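Local coordinates for protein GntR family transcriptional regulator (Streptococcus agalactiae, PDB 7B5U) that binds the second messenger c-di-AMP through its RCK_C effector domain, the part present here, and probably acts as a DNA-binding transcriptional regulator, at residues Y6-H16 with Y68-L77. Numbering follows the deposited sequence. Where two conformers were deposited one is given.
Sequences YEIIVSEDSEH and YARMKTYFNL
In this RCK_C (TrkA-C) domain, strand 6-9, outermost within this chain in the larger antiparallel sheet, and the loop after it pack on the C-terminal helix 65-74 and the turn that ends it; strand 6-9 and residues 68-74 run 10° apart. Ile-8 splits its branches: CG2 meets the rim of the Tyr-68 ring (3.7 Å to CE1), whereas CD1 reaches Phe-75 and Met-71, whose side chain lies about 5 Å from that of the c-di-AMP-binding Ile-34. Tyr-68 lays its CB over one face of the Tyr-6 ring in a CH-pi contact. Val-10 sets CG1 on a face of Phe-75; the opposite face carries Tyr-74. A chi1 of -173° carries the Tyr-74 ring against one face of the His-16 imidazole in an offset stack, with Glu-15 CG on the opposite face. Leu-77 puts CD1 against Ile-8 CB and CD2 3.6 Å from Glu-12 CG. In the Schellman motif ending the helix, Asn-76 ND2 donates to Asp-13 O (2.8 Å), in the carbonyl plane. Water 1 donates to Glu-12 O and Phe-75 O; water 2 joins Ser-14 OG to Tyr-74 O. Apolar and ring packing thus runs along strand and loop, and direct and water-mediated bonds reinforce it at the helix end.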
ATOM      1  N   TYR A   6     -10.186  -3.274  -1.453  1.00  8.71           N
ATOM      2  CA  TYR A   6     -11.288  -3.375  -0.516  1.00  9.28           C
ATOM      3  C   TYR A   6     -11.531  -2.014   0.130  1.00  7.99           C
ATOM      4  O   TYR A   6     -10.624  -1.178   0.238  1.00  8.35           O
ATOM      5  CB  TYR A   6     -10.936  -4.364   0.589  1.00 10.44           C
ATOM      6  CG  TYR A   6     -10.808  -5.780   0.112  1.00 12.19           C
ATOM      7  CD1 TYR A   6      -9.580  -6.289  -0.275  1.00 13.93           C
ATOM      8  CD2 TYR A   6     -11.918  -6.606   0.033  1.00 14.45           C
ATOM      9  CE1 TYR A   6      -9.457  -7.586  -0.727  1.00 17.95           C
ATOM     10  CE2 TYR A   6     -11.806  -7.909  -0.415  1.00 16.96           C
ATOM     11  CZ  TYR A   6     -10.573  -8.391  -0.793  1.00 15.73           C
ATOM     12  OH  TYR A   6     -10.440  -9.684  -1.246  1.00 19.97           O
ATOM     13  N   GLU A   7     -12.769  -1.805   0.590  1.00  9.35           N
ATOM     14  CA  GLU A   7     -13.164  -0.576   1.267  1.00  9.51           C
ATOM     15  C   GLU A   7     -13.823  -0.959   2.581  1.00  9.78           C
ATOM     16  O   GLU A   7     -14.757  -1.767   2.588  1.00 11.95           O
ATOM     17  CB  GLU A   7     -14.156   0.220   0.403  1.00 10.38           C
ATOM     18  CG  GLU A   7     -14.591   1.547   1.016  1.00 11.56           C
ATOM     19  CD  GLU A   7     -15.571   2.322   0.148  1.00 13.44           C
ATOM     20  OE1 GLU A   7     -15.999   3.418   0.573  1.00 14.28           O
ATOM     21  OE2 GLU A   7     -15.920   1.848  -0.957  1.00 14.57           O
ATOM     22  N   ILE A   8     -13.338  -0.406   3.691  1.00  8.54           N
ATOM     23  CA  ILE A   8     -14.016  -0.556   4.973  1.00  8.25           C
ATOM     24  C   ILE A   8     -14.272   0.817   5.574  1.00  7.02           C
ATOM     25  O   ILE A   8     -13.445   1.728   5.459  1.00  8.93           O
ATOM     26  CB  ILE A   8     -13.261  -1.460   5.972  1.00  9.49           C
ATOM     27  CG1 ILE A   8     -11.874  -0.899   6.299  1.00 10.63           C
ATOM     28  CG2 ILE A   8     -13.198  -2.894   5.471  1.00 12.62           C
ATOM     29  CD1 ILE A   8     -11.198  -1.629   7.449  1.00 13.40           C
ATOM     30  N   ILE A   9     -15.430   0.964   6.208  1.00  6.59           N
ATOM     31  CA  ILE A   9     -15.782   2.172   6.945  1.00  6.32           C
ATOM     32  C   ILE A   9     -15.552   1.876   8.423  1.00  6.20           C
ATOM     33  O   ILE A   9     -16.210   0.998   8.994  1.00  6.49           O
ATOM     34  CB  ILE A   9     -17.247   2.576   6.697  1.00  7.79           C
ATOM     35  CG1 ILE A   9     -17.521   2.794   5.202  1.00  9.43           C
ATOM     36  CG2 ILE A   9     -17.582   3.821   7.525  1.00 10.40           C
ATOM     37  CD1 ILE A   9     -19.001   2.929   4.871  1.00 13.17           C
ATOM     38  N   VAL A  10     -14.611   2.586   9.044  1.00  6.35           N
ATOM     39  CA  VAL A  10     -14.260   2.316  10.437  1.00  6.57           C
ATOM     40  C   VAL A  10     -15.200   3.074  11.370  1.00  6.96           C
ATOM     41  O   VAL A  10     -14.825   4.051  12.034  1.00  7.67           O
ATOM     42  CB  VAL A  10     -12.753   2.518  10.714  1.00  7.15           C
ATOM     43  CG1 VAL A  10     -11.951   1.452   9.984  1.00  8.59           C
ATOM     44  CG2 VAL A  10     -12.266   3.917  10.298  1.00  7.86           C
ATOM     45  N   SER A  11     -16.439   2.604  11.424  1.00  7.24           N
ATOM     46  CA  SER A  11     -17.506   3.288  12.139  0.68  8.13           C
ATOM     47  C   SER A  11     -17.654   2.838  13.586  1.00  7.85           C
ATOM     48  O   SER A  11     -18.375   3.494  14.348  1.00 11.38           O
ATOM     49  CB  SER A  11     -18.829   3.095  11.397  0.68 11.88           C
ATOM     50  OG  SER A  11     -19.103   1.718  11.222  0.68 14.74           O
ATOM     51  N   GLU A  12     -17.004   1.756  13.991  1.00  7.06           N
ATOM     52  CA  GLU A  12     -17.129   1.252  15.351  1.00  7.33           C
ATOM     53  C   GLU A  12     -15.995   1.796  16.215  1.00  6.28           C
ATOM     54  O   GLU A  12     -14.940   2.195  15.721  1.00  6.65           O
ATOM     55  CB  GLU A  12     -17.107  -0.276  15.350  1.00  8.45           C
ATOM     56  CG  GLU A  12     -18.279  -0.897  14.588  1.00 13.41           C
ATOM     57  CD  GLU A  12     -19.585  -0.913  15.377  1.00 25.02           C
ATOM     58  OE1 GLU A  12     -19.567  -0.668  16.602  1.00 24.64           O
ATOM     59  OE2 GLU A  12     -20.640  -1.184  14.764  1.00 35.52           O
ATOM     60  N   ASP A  13     -16.225   1.810  17.526  1.00  6.58           N
ATOM     61  CA  ASP A  13     -15.165   2.190  18.452  1.00  6.20           C
ATOM     62  C   ASP A  13     -14.021   1.184  18.374  1.00  6.08           C
ATOM     63  O   ASP A  13     -14.236  -0.023  18.186  1.00  6.99           O
ATOM     64  CB  ASP A  13     -15.701   2.234  19.883  1.00  6.94           C
ATOM     65  CG  ASP A  13     -16.760   3.293  20.086  1.00  6.72           C
ATOM     66  OD1 ASP A  13     -16.723   4.315  19.368  1.00  6.96           O
ATOM     67  OD2 ASP A  13     -17.603   3.108  20.991  1.00  9.54           O
ATOM     68  N   SER A  14     -12.794   1.685  18.508  1.00  6.00           N
ATOM     69  CA  SER A  14     -11.623   0.833  18.369  1.00  7.06           C
ATOM     70  C   SER A  14     -10.417   1.535  18.963  1.00  6.94           C
ATOM     71  O   SER A  14     -10.198   2.720  18.703  1.00  7.10           O
ATOM     72  CB  SER A  14     -11.329   0.532  16.893  1.00  7.34           C
ATOM     73  OG  SER A  14     -10.067  -0.103  16.732  1.00  8.34           O
ATOM     74  N   GLU A  15      -9.602   0.771  19.694  1.00  7.33           N
ATOM     75  CA  GLU A  15      -8.326   1.261  20.208  1.00  8.71           C
ATOM     76  C   GLU A  15      -7.407   1.763  19.102  1.00  8.80           C
ATOM     77  O   GLU A  15      -6.437   2.478  19.385  1.00 10.56           O
ATOM     78  CB  GLU A  15      -7.615   0.127  20.945  1.00 11.31           C
ATOM     79  CG  GLU A  15      -7.344  -1.069  20.021  1.00 15.74           C
ATOM     80  CD  GLU A  15      -6.527  -2.177  20.659  1.00 23.37           C
ATOM     81  OE1 GLU A  15      -5.412  -1.896  21.135  1.00 21.87           O
ATOM     82  OE2 GLU A  15      -6.995  -3.337  20.666  1.00 28.64           O
ATOM     83  N   HIS A  16      -7.653   1.376  17.859  1.00  7.39           N
ATOM     84  CA  HIS A  16      -6.775   1.766  16.772  1.00  9.11           C
ATOM     85  C   HIS A  16      -7.112   3.134  16.190  1.00 10.94           C
ATOM     86  O   HIS A  16      -6.295   3.692  15.452  1.00 15.36           O
ATOM     87  CB  HIS A  16      -6.779   0.672  15.703  1.00  9.83           C
ATOM     88  CG  HIS A  16      -6.420  -0.679  16.236  1.00  9.87           C
ATOM     89  ND1 HIS A  16      -5.270  -0.922  16.954  1.00 11.40           N
ATOM     90  CD2 HIS A  16      -7.074  -1.864  16.168  1.00 10.17           C
ATOM     91  CE1 HIS A  16      -5.229  -2.198  17.301  1.00 11.30           C
ATOM     92  NE2 HIS A  16      -6.316  -2.786  16.839  1.00 14.18           N
ATOM     93  N   TYR A  68      -8.769  -8.982   4.108  1.00  6.37           N
ATOM     94  CA  TYR A  68     -10.014  -8.296   4.438  1.00  7.16           C
ATOM     95  C   TYR A  68     -10.536  -8.734   5.807  1.00  5.95           C
ATOM     96  O   TYR A  68     -10.932  -7.902   6.632  1.00  6.85           O
ATOM     97  CB  TYR A  68     -11.081  -8.499   3.356  1.00  8.61           C
ATOM     98  CG  TYR A  68     -12.429  -8.101   3.887  1.00  9.72           C
ATOM     99  CD1 TYR A  68     -12.782  -6.763   4.003  1.00 10.85           C
ATOM    100  CD2 TYR A  68     -13.321  -9.061   4.363  1.00 10.19           C
ATOM    101  CE1 TYR A  68     -14.003  -6.388   4.552  1.00 10.96           C
ATOM    102  CE2 TYR A  68     -14.547  -8.699   4.908  1.00 10.96           C
ATOM    103  CZ  TYR A  68     -14.876  -7.358   5.000  1.00 11.02           C
ATOM    104  OH  TYR A  68     -16.084  -6.966   5.539  1.00 12.25           O
ATOM    105  N   ALA A  69     -10.553 -10.045   6.066  1.00  6.61           N
ATOM    106  CA  ALA A  69     -11.039 -10.544   7.352  1.00  7.14           C
ATOM    107  C   ALA A  69     -10.206 -10.007   8.511  1.00  6.24           C
ATOM    108  O   ALA A  69     -10.747  -9.651   9.568  1.00  7.00           O
ATOM    109  CB  ALA A  69     -11.031 -12.074   7.345  1.00  8.87           C
ATOM    110  N   ARG A  70      -8.885  -9.936   8.329  1.00  6.25           N
ATOM    111  CA  ARG A  70      -8.013  -9.368   9.352  1.00  6.35           C
ATOM    112  C   ARG A  70      -8.317  -7.891   9.599  1.00  5.84           C
ATOM    113  O   ARG A  70      -8.386  -7.451  10.753  1.00  6.25           O
ATOM    114  CB  ARG A  70      -6.543  -9.600   8.985  1.00  6.93           C
ATOM    115  CG  ARG A  70      -6.194 -11.085   8.907  1.00  7.33           C
ATOM    116  CD  ARG A  70      -4.822 -11.373   8.317  1.00  7.45           C
ATOM    117  NE  ARG A  70      -3.766 -10.863   9.181  1.00  6.18           N
ATOM    118  CZ  ARG A  70      -2.484 -10.796   8.837  1.00  7.19           C
ATOM    119  NH1 ARG A  70      -2.075 -11.221   7.637  1.00  9.44           N
ATOM    120  NH2 ARG A  70      -1.612 -10.294   9.707  1.00  7.69           N
ATOM    121  N   MET A  71      -8.479  -7.100   8.529  1.00  6.40           N
ATOM    122  CA  MET A  71      -8.793  -5.683   8.699  1.00  6.80           C
ATOM    123  C   MET A  71     -10.121  -5.492   9.411  1.00  6.07           C
ATOM    124  O   MET A  71     -10.248  -4.637  10.297  1.00  7.10           O
ATOM    125  CB  MET A  71      -8.796  -4.979   7.344  1.00  6.95           C
ATOM    126  CG  MET A  71      -7.408  -4.736   6.809  1.00  7.32           C
ATOM    127  SD  MET A  71      -6.550  -3.404   7.683  1.00  6.66           S
ATOM    128  CE  MET A  71      -7.163  -1.994   6.758  1.00  9.30           C
ATOM    129  N   LYS A  72     -11.126  -6.271   9.038  1.00  6.23           N
ATOM    130  CA  LYS A  72     -12.425  -6.124   9.675  1.00  7.39           C
ATOM    131  C   LYS A  72     -12.353  -6.456  11.162  1.00  6.25           C
ATOM    132  O   LYS A  72     -12.936  -5.750  11.994  1.00  7.86           O
ATOM    133  CB  LYS A  72     -13.434  -7.006   8.947  1.00 10.91           C
ATOM    134  CG  LYS A  72     -14.524  -7.552   9.821  1.00 17.11           C
ATOM    135  CD  LYS A  72     -15.449  -8.439   9.024  1.00 18.84           C
ATOM    136  CE  LYS A  72     -16.721  -7.708   8.766  1.00 20.24           C
ATOM    137  NZ  LYS A  72     -17.765  -8.660   8.392  1.00 18.39           N
ATOM    138  N   THR A  73     -11.632  -7.519  11.517  1.00  6.30           N
ATOM    139  CA  THR A  73     -11.490  -7.864  12.929  1.00  7.01           C
ATOM    140  C   THR A  73     -10.691  -6.808  13.676  1.00  6.49           C
ATOM    141  O   THR A  73     -11.051  -6.404  14.789  1.00  6.73           O
ATOM    142  CB  THR A  73     -10.813  -9.227  13.045  1.00  8.93           C
ATOM    143  OG1 THR A  73     -11.608 -10.202  12.364  1.00 11.93           O
ATOM    144  CG2 THR A  73     -10.659  -9.646  14.494  1.00  9.81           C
ATOM    145  N   TYR A  74      -9.603  -6.356  13.064  1.00  7.69           N
ATOM    146  CA  TYR A  74      -8.705  -5.394  13.682  1.00  7.29           C
ATOM    147  C   TYR A  74      -9.425  -4.101  14.038  1.00  7.03           C
ATOM    148  O   TYR A  74      -9.141  -3.497  15.081  1.00  8.90           O
ATOM    149  CB  TYR A  74      -7.550  -5.141  12.713  1.00  9.45           C
ATOM    150  CG  TYR A  74      -6.414  -4.294  13.217  1.00  9.05           C
ATOM    151  CD1 TYR A  74      -5.462  -4.817  14.077  1.00  9.80           C
ATOM    152  CD2 TYR A  74      -6.266  -2.984  12.787  1.00  9.83           C
ATOM    153  CE1 TYR A  74      -4.397  -4.048  14.514  1.00 11.10           C
ATOM    154  CE2 TYR A  74      -5.205  -2.211  13.212  1.00 10.86           C
ATOM    155  CZ  TYR A  74      -4.280  -2.748  14.073  1.00 12.12           C
ATOM    156  OH  TYR A  74      -3.221  -1.975  14.498  1.00 16.10           O
ATOM    157  N   PHE A  75     -10.361  -3.655  13.198  1.00  7.70           N
ATOM    158  CA  PHE A  75     -11.090  -2.418  13.443  1.00  7.89           C
ATOM    159  C   PHE A  75     -12.458  -2.636  14.097  1.00  7.53           C
ATOM    160  O   PHE A  75     -13.309  -1.737  14.055  1.00  8.33           O
ATOM    161  CB  PHE A  75     -11.194  -1.592  12.163  1.00  8.58           C
ATOM    162  CG  PHE A  75      -9.909  -0.908  11.784  1.00  8.12           C
ATOM    163  CD1 PHE A  75      -9.145  -1.359  10.730  1.00  9.45           C
ATOM    164  CD2 PHE A  75      -9.456   0.179  12.510  1.00  9.10           C
ATOM    165  CE1 PHE A  75      -7.955  -0.720  10.398  1.00 10.69           C
ATOM    166  CE2 PHE A  75      -8.279   0.823  12.180  1.00  9.44           C
ATOM    167  CZ  PHE A  75      -7.526   0.372  11.124  1.00  9.88           C
ATOM    168  N   ASN A  76     -12.685  -3.807  14.701  1.00  7.81           N
ATOM    169  CA  ASN A  76     -13.871  -4.034  15.532  1.00  7.92           C
ATOM    170  C   ASN A  76     -15.158  -4.001  14.704  1.00  7.94           C
ATOM    171  O   ASN A  76     -16.190  -3.503  15.154  1.00  9.68           O
ATOM    172  CB  ASN A  76     -13.944  -3.067  16.725  1.00  9.23           C
ATOM    173  CG  ASN A  76     -15.003  -3.470  17.730  1.00 11.87           C
ATOM    174  OD1 ASN A  76     -15.260  -4.664  17.934  1.00 14.25           O
ATOM    175  ND2 ASN A  76     -15.645  -2.481  18.349  1.00 11.93           N
ATOM    176  N   LEU A  77     -15.104  -4.571  13.498  1.00  8.36           N
ATOM    177  CA  LEU A  77     -16.229  -4.567  12.573  1.00  8.92           C
ATOM    178  C   LEU A  77     -16.892  -5.938  12.434  1.00  9.84           C
ATOM    179  O   LEU A  77     -17.615  -6.171  11.460  1.00 12.12           O
ATOM    180  CB  LEU A  77     -15.794  -4.039  11.205  1.00 10.03           C
ATOM    181  CG  LEU A  77     -15.282  -2.593  11.161  1.00 11.05           C
ATOM    182  CD1 LEU A  77     -14.770  -2.219   9.777  1.00 12.54           C
ATOM    183  CD2 LEU A  77     -16.389  -1.655  11.587  1.00 13.35           C
TER
HETATM  184  O   HOH W   1     -14.249   0.862  13.322  1.00  6.88           O
HETATM  185  O   HOH W   2     -10.456  -2.555  17.544  1.00 11.84           O